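Local coordinates for protein glycoside transferase (Listeria monocytogenes, PDB 6R2M) that probably acts as an extracellular glycoside hydrolase on exopolysaccharide, at residues Leu60-Gln70 / Gln112-Tyr122. Numbering follows the deposited sequence.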
ATOM      1  N   LEU A  60       4.931   7.565  10.106  1.00  5.31           N
ATOM      2  CA  LEU A  60       5.863   8.198  11.031  1.00  5.20           C
ATOM      3  C   LEU A  60       6.778   9.191  10.331  1.00  7.05           C
ATOM      4  O   LEU A  60       7.151  10.202  10.931  1.00  7.72           O
ATOM      5  CB  LEU A  60       6.673   7.121  11.757  1.00  4.91           C
ATOM      6  CG  LEU A  60       5.767   6.264  12.637  1.00  6.40           C
ATOM      7  CD1 LEU A  60       6.533   5.047  13.088  1.00  5.76           C
ATOM      8  CD2 LEU A  60       5.159   7.023  13.845  1.00  7.20           C
ATOM      9  N   VAL A  61       7.142   8.936   9.071  1.00  7.45           N
ATOM     10  CA  VAL A  61       7.889   9.941   8.315  1.00  8.96           C
ATOM     11  C   VAL A  61       7.022  11.167   8.081  1.00 10.36           C
ATOM     12  O   VAL A  61       7.485  12.309   8.223  1.00 11.78           O
ATOM     13  CB  VAL A  61       8.409   9.351   6.992  1.00 10.81           C
ATOM     14  CG1 VAL A  61       9.067  10.451   6.135  1.00 14.58           C
ATOM     15  CG2 VAL A  61       9.399   8.245   7.261  1.00 11.93           C
ATOM     16  N   GLU A  62       5.742  10.952   7.750  1.00  9.54           N
ATOM     17  CA  GLU A  62       4.847  12.066   7.466  1.00 11.95           C
ATOM     18  C   GLU A  62       4.687  12.977   8.681  1.00 10.29           C
ATOM     19  O   GLU A  62       4.612  14.203   8.534  1.00 13.00           O
ATOM     20  CB  GLU A  62       3.483  11.539   6.996  1.00 12.04           C
ATOM     21  CG  GLU A  62       2.479  12.616   6.630  1.00 23.28           C
ATOM     22  CD  GLU A  62       2.936  13.500   5.477  1.00 27.08           C
ATOM     23  OE1 GLU A  62       3.690  13.022   4.595  1.00 24.19           O
ATOM     24  OE2 GLU A  62       2.529  14.685   5.461  1.00 28.80           O
ATOM     25  N   VAL A  63       4.656  12.408   9.888  1.00  8.27           N
ATOM     26  CA  VAL A  63       4.468  13.209  11.100  1.00  9.29           C
ATOM     27  C   VAL A  63       5.794  13.543  11.786  1.00  7.61           C
ATOM     28  O   VAL A  63       5.794  14.038  12.916  1.00  8.55           O
ATOM     29  CB  VAL A  63       3.487  12.547  12.091  1.00  8.99           C
ATOM     30  CG1 VAL A  63       2.118  12.370  11.441  1.00 10.44           C
ATOM     31  CG2 VAL A  63       4.007  11.202  12.629  1.00  6.58           C
ATOM     32  N   ASN A  64       6.924  13.300  11.122  1.00  8.57           N
ATOM     33  CA  ASN A  64       8.232  13.776  11.590  1.00  8.12           C
ATOM     34  C   ASN A  64       8.617  13.162  12.929  1.00  7.88           C
ATOM     35  O   ASN A  64       9.068  13.857  13.835  1.00  8.96           O
ATOM     36  CB  ASN A  64       8.275  15.309  11.678  1.00  7.28           C
ATOM     37  CG  ASN A  64       9.690  15.839  11.872  1.00  8.66           C
ATOM     38  OD1 ASN A  64      10.626  15.354  11.240  1.00 10.66           O
ATOM     39  ND2 ASN A  64       9.853  16.804  12.774  1.00  8.87           N
ATOM     40  N   ASP A  65       8.427  11.851  13.074  1.00  6.41           N
ATOM     41  CA  ASP A  65       8.709  11.171  14.343  1.00  7.93           C
ATOM     42  C   ASP A  65       9.878  10.201  14.168  1.00  7.80           C
ATOM     43  O   ASP A  65       9.702   9.000  13.960  1.00  8.17           O
ATOM     44  CB  ASP A  65       7.452  10.465  14.859  1.00  7.70           C
ATOM     45  CG  ASP A  65       7.642   9.872  16.251  1.00 11.88           C
ATOM     46  OD1 ASP A  65       8.769   9.918  16.790  1.00 11.32           O
ATOM     47  OD2 ASP A  65       6.653   9.349  16.807  1.00 11.27           O
ATOM     48  N   SER A  66      11.098  10.731  14.296  1.00  8.49           N
ATOM     49  CA  SER A  66      12.260   9.885  14.037  1.00  6.28           C
ATOM     50  C   SER A  66      12.436   8.804  15.092  1.00  9.08           C
ATOM     51  O   SER A  66      12.900   7.700  14.774  1.00 10.09           O
ATOM     52  CB  SER A  66      13.514  10.748  13.938  1.00 10.46           C
ATOM     53  OG  SER A  66      13.882  11.144  15.243  1.00  9.56           O
ATOM     54  N   LYS A  67      12.095   9.104  16.342  1.00  7.62           N
ATOM     55  CA  LYS A  67      12.284   8.118  17.399  1.00  8.56           C
ATOM     56  C   LYS A  67      11.404   6.892  17.187  1.00 10.17           C
ATOM     57  O   LYS A  67      11.884   5.750  17.245  1.00  9.56           O
ATOM     58  CB  LYS A  67      12.001   8.738  18.763  1.00 10.67           C
ATOM     59  CG  LYS A  67      11.925   7.738  19.892  1.00 14.18           C
ATOM     60  CD  LYS A  67      11.740   8.461  21.219  1.00 17.65           C
ATOM     61  CE  LYS A  67      11.497   7.484  22.358  1.00 23.19           C
ATOM     62  NZ  LYS A  67      10.204   6.761  22.187  1.00 33.12           N
ATOM     63  N   THR A  68      10.111   7.103  16.930  1.00  8.26           N
ATOM     64  CA  THR A  68       9.247   5.949  16.692  1.00  7.66           C
ATOM     65  C   THR A  68       9.599   5.264  15.371  1.00  8.70           C
ATOM     66  O   THR A  68       9.525   4.038  15.279  1.00  8.61           O
ATOM     67  CB  THR A  68       7.767   6.360  16.743  1.00  7.84           C
ATOM     68  OG1 THR A  68       7.535   7.145  17.923  1.00 10.80           O
ATOM     69  CG2 THR A  68       6.846   5.110  16.802  1.00  7.64           C
ATOM     70  N   PHE A  69      10.033   6.025  14.364  1.00  7.88           N
ATOM     71  CA  PHE A  69      10.457   5.417  13.106  1.00  6.82           C
ATOM     72  C   PHE A  69      11.612   4.441  13.336  1.00  8.57           C
ATOM     73  O   PHE A  69      11.601   3.318  12.820  1.00  6.63           O
ATOM     74  CB  PHE A  69      10.849   6.502  12.090  1.00  6.24           C
ATOM     75  CG  PHE A  69      11.135   5.954  10.723  1.00  4.91           C
ATOM     76  CD1 PHE A  69      12.411   5.526  10.400  1.00  6.45           C
ATOM     77  CD2 PHE A  69      10.117   5.801   9.780  1.00  6.80           C
ATOM     78  CE1 PHE A  69      12.686   4.988   9.152  1.00  5.05           C
ATOM     79  CE2 PHE A  69      10.380   5.248   8.527  1.00  5.96           C
ATOM     80  CZ  PHE A  69      11.668   4.840   8.212  1.00  7.16           C
ATOM     81  N   GLN A  70      12.636   4.864  14.082  1.00  7.26           N
ATOM     82  CA  GLN A  70      13.772   3.977  14.334  1.00  9.10           C
ATOM     83  C   GLN A  70      13.358   2.766  15.164  1.00  9.83           C
ATOM     84  O   GLN A  70      13.884   1.666  14.950  1.00 10.08           O
ATOM     85  CB  GLN A  70      14.904   4.755  15.015  1.00 10.21           C
ATOM     86  CG  GLN A  70      16.097   3.897  15.471  1.00  9.89           C
ATOM     87  CD  GLN A  70      16.737   3.107  14.349  1.00 17.86           C
ATOM     88  OE1 GLN A  70      16.888   3.598  13.241  1.00 15.52           O
ATOM     89  NE2 GLN A  70      17.118   1.865  14.638  1.00 17.99           N
ATOM     90  N   GLN A 112      12.528   8.091   2.040  1.00  9.43           N
ATOM     91  CA  GLN A 112      11.966   9.360   2.495  1.00 10.67           C
ATOM     92  C   GLN A 112      12.482   9.723   3.879  1.00  6.43           C
ATOM     93  O   GLN A 112      12.805  10.884   4.137  1.00  8.58           O
ATOM     94  CB  GLN A 112      10.438   9.291   2.502  1.00 14.00           C
ATOM     95  CG  GLN A 112       9.821   9.119   1.129  1.00 17.84           C
ATOM     96  CD  GLN A 112      10.163  10.270   0.204  1.00 25.39           C
ATOM     97  OE1 GLN A 112      10.565  10.068  -0.946  1.00 32.19           O
ATOM     98  NE2 GLN A 112      10.016  11.485   0.707  1.00 19.16           N
ATOM     99  N   ALA A 113      12.609   8.728   4.760  1.00  6.68           N
ATOM    100  CA  ALA A 113      13.132   8.953   6.106  1.00  7.82           C
ATOM    101  C   ALA A 113      14.606   9.343   6.089  1.00  7.30           C
ATOM    102  O   ALA A 113      15.052  10.128   6.928  1.00  8.47           O
ATOM    103  CB  ALA A 113      12.929   7.698   6.959  1.00  7.47           C
ATOM    104  N   SER A 114      15.392   8.767   5.181  1.00  8.15           N
ATOM    105  CA  SER A 114      16.794   9.164   5.080  1.00  7.44           C
ATOM    106  C   SER A 114      16.932  10.665   4.846  1.00 10.46           C
ATOM    107  O   SER A 114      17.850  11.295   5.377  1.00 11.83           O
ATOM    108  CB  SER A 114      17.483   8.354   3.979  1.00  8.79           C
ATOM    109  OG  SER A 114      17.174   8.864   2.691  1.00 15.01           O
ATOM    110  N   GLU A 115      16.011  11.255   4.081  1.00  8.84           N
ATOM    111  CA  GLU A 115      16.039  12.696   3.861  1.00  9.86           C
ATOM    112  C   GLU A 115      15.403  13.430   5.034  1.00  7.98           C
ATOM    113  O   GLU A 115      16.018  14.321   5.629  1.00 11.32           O
ATOM    114  CB  GLU A 115      15.326  13.044   2.555  1.00 12.21           C
ATOM    115  CG  GLU A 115      15.963  12.405   1.338  1.00 11.53           C
ATOM    116  CD  GLU A 115      15.132  12.597   0.084  1.00 21.43           C
ATOM    117  OE1 GLU A 115      13.971  13.059   0.187  1.00 19.99           O
ATOM    118  OE2 GLU A 115      15.634  12.279  -1.010  1.00 21.00           O
ATOM    119  N   LYS A 116      14.192  13.018   5.411  1.00  8.43           N
ATOM    120  CA  LYS A 116      13.448  13.715   6.461  1.00 10.53           C
ATOM    121  C   LYS A 116      14.243  13.781   7.761  1.00 11.60           C
ATOM    122  O   LYS A 116      14.227  14.805   8.458  1.00 11.09           O
ATOM    123  CB  LYS A 116      12.103  13.013   6.684  1.00  7.95           C
ATOM    124  CG  LYS A 116      11.194  13.677   7.725  1.00  9.25           C
ATOM    125  CD  LYS A 116      10.692  15.018   7.218  1.00 11.50           C
ATOM    126  CE  LYS A 116       9.464  15.458   8.029  1.00 12.62           C
ATOM    127  NZ  LYS A 116       8.956  16.781   7.553  1.00 12.83           N
ATOM    128  N   PHE A 117      14.942  12.696   8.104  1.00  7.76           N
ATOM    129  CA  PHE A 117      15.644  12.565   9.373  1.00  8.61           C
ATOM    130  C   PHE A 117      17.158  12.696   9.241  1.00  9.90           C
ATOM    131  O   PHE A 117      17.871  12.399  10.204  1.00 12.49           O
ATOM    132  CB  PHE A 117      15.299  11.225  10.020  1.00  8.92           C
ATOM    133  CG  PHE A 117      13.827  11.027  10.250  1.00  7.31           C
ATOM    134  CD1 PHE A 117      13.029  12.082  10.695  1.00  7.39           C
ATOM    135  CD2 PHE A 117      13.242   9.788  10.037  1.00  9.05           C
ATOM    136  CE1 PHE A 117      11.675  11.903  10.921  1.00  9.55           C
ATOM    137  CE2 PHE A 117      11.897   9.598  10.257  1.00  6.24           C
ATOM    138  CZ  PHE A 117      11.104  10.662  10.692  1.00  7.79           C
ATOM    139  N   SER A 118      17.656  13.106   8.072  1.00  8.94           N
ATOM    140  CA  SER A 118      19.091  13.313   7.823  1.00 11.96           C
ATOM    141  C   SER A 118      19.920  12.125   8.315  1.00 10.16           C
ATOM    142  O   SER A 118      20.824  12.252   9.145  1.00 13.57           O
ATOM    143  CB  SER A 118      19.560  14.617   8.469  1.00 13.18           C
ATOM    144  OG  SER A 118      18.920  15.729   7.858  1.00 17.24           O
ATOM    145  N   PHE A 119      19.601  10.955   7.767  1.00 12.12           N
ATOM    146  CA  PHE A 119      20.151   9.691   8.253  1.00 10.08           C
ATOM    147  C   PHE A 119      20.462   8.818   7.047  1.00 10.10           C
ATOM    148  O   PHE A 119      19.637   8.000   6.618  1.00  9.77           O
ATOM    149  CB  PHE A 119      19.176   9.007   9.214  1.00  9.06           C
ATOM    150  CG  PHE A 119      19.830   8.050  10.171  1.00  9.38           C
ATOM    151  CD1 PHE A 119      20.727   8.502  11.116  1.00 11.26           C
ATOM    152  CD2 PHE A 119      19.508   6.705  10.150  1.00 12.18           C
ATOM    153  CE1 PHE A 119      21.308   7.629  12.012  1.00 16.33           C
ATOM    154  CE2 PHE A 119      20.088   5.823  11.050  1.00 13.57           C
ATOM    155  CZ  PHE A 119      20.996   6.285  11.975  1.00 18.43           C
ATOM    156  N   PRO A 120      21.658   8.965   6.471  1.00  7.58           N
ATOM    157  CA  PRO A 120      21.959   8.259   5.214  1.00  9.35           C
ATOM    158  C   PRO A 120      21.861   6.750   5.308  1.00 10.77           C
ATOM    159  O   PRO A 120      21.611   6.095   4.286  1.00 11.42           O
ATOM    160  CB  PRO A 120      23.396   8.704   4.901  1.00 14.29           C
ATOM    161  CG  PRO A 120      23.525  10.038   5.555  1.00 12.46           C
ATOM    162  CD  PRO A 120      22.707   9.940   6.828  1.00 10.07           C
ATOM    163  N   SER A 121      22.053   6.155   6.484  1.00 10.00           N
ATOM    164  CA  SER A 121      22.035   4.696   6.516  1.00 10.76           C
ATOM    165  C   SER A 121      20.660   4.118   6.182  1.00  9.54           C
ATOM    166  O   SER A 121      20.584   2.979   5.710  1.00 10.30           O
ATOM    167  CB  SER A 121      22.541   4.166   7.862  1.00 17.76           C
ATOM    168  OG  SER A 121      21.723   4.568   8.936  1.00 19.15           O
ATOM    169  N   TYR A 122      19.573   4.876   6.365  1.00  9.16           N
ATOM    170  CA  TYR A 122      18.279   4.388   5.884  1.00  7.54           C
ATOM    171  C   TYR A 122      18.287   4.240   4.364  1.00  7.33           C
ATOM    172  O   TYR A 122      17.693   3.311   3.808  1.00  7.60           O
ATOM    173  CB  TYR A 122      17.148   5.340   6.301  1.00  5.06           C
ATOM    174  CG  TYR A 122      16.810   5.370   7.777  1.00  6.05           C
ATOM    175  CD1 TYR A 122      17.073   4.290   8.615  1.00 10.67           C
ATOM    176  CD2 TYR A 122      16.203   6.491   8.326  1.00  8.25           C
ATOM    177  CE1 TYR A 122      16.739   4.339   9.971  1.00  8.10           C
ATOM    178  CE2 TYR A 122      15.869   6.547   9.655  1.00  6.83           C
ATOM    179  CZ  TYR A 122      16.133   5.477  10.473  1.00  9.29           C
ATOM    180  OH  TYR A 122      15.803   5.569  11.802  1.00  8.98           O
TER
HETATM  181  O   HOH W   1       6.348  16.313   8.779  1.00 12.22           O
HETATM  182  O   HOH W   2      12.780  16.442  10.274  1.00 14.20           O
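Y122 OH donates to Q70 OE1 at 2.7 Å, a direct hydrogen bond between the two segments. The C=O...donor angle is 137°, the donor lies 15° from the carbonyl plane, and the amide and phenol ring are nearly coplanar, with OE1 at the ring's edge. With Q70 CG anti to the backbone N, the bend at chi2 (57°) turns the amide to the phenol oxygen. One face of the same ring receives the edge of F69, CE1 to Y122 CE2 being 3.6 Å apart, while F119 covers the opposite face. A113 CB sits 3.7 Å from the centroid of the F69 ring, a CH-pi contact over one face, and also meets V61 CG2. The F117 ring lies against 60-70: S66 CB stands over its centre at 3.6 Å from the centroid, F117 CE2 packs on F69 CB, and L60 O and N64 OD1 lie at its edge. S66 OG is hydrogen-bonded to K13 O and N64 ND2 to T16 O, which places the N-terminal stretch beside this turn. Water bridges the polar side: one donates to both N64 OD1 and K116 O; another links E62 O to K116 NZ. Schellman motifs end helices 50-62 (D65 N to L60 O, N64 N to V61 O) and 100-116 (F119 N to S114 O, S118 N to E115 O), and the F69, F117 and Y122 aromatic cluster joins these two helix-loop-helix turns at one end of the helical domain.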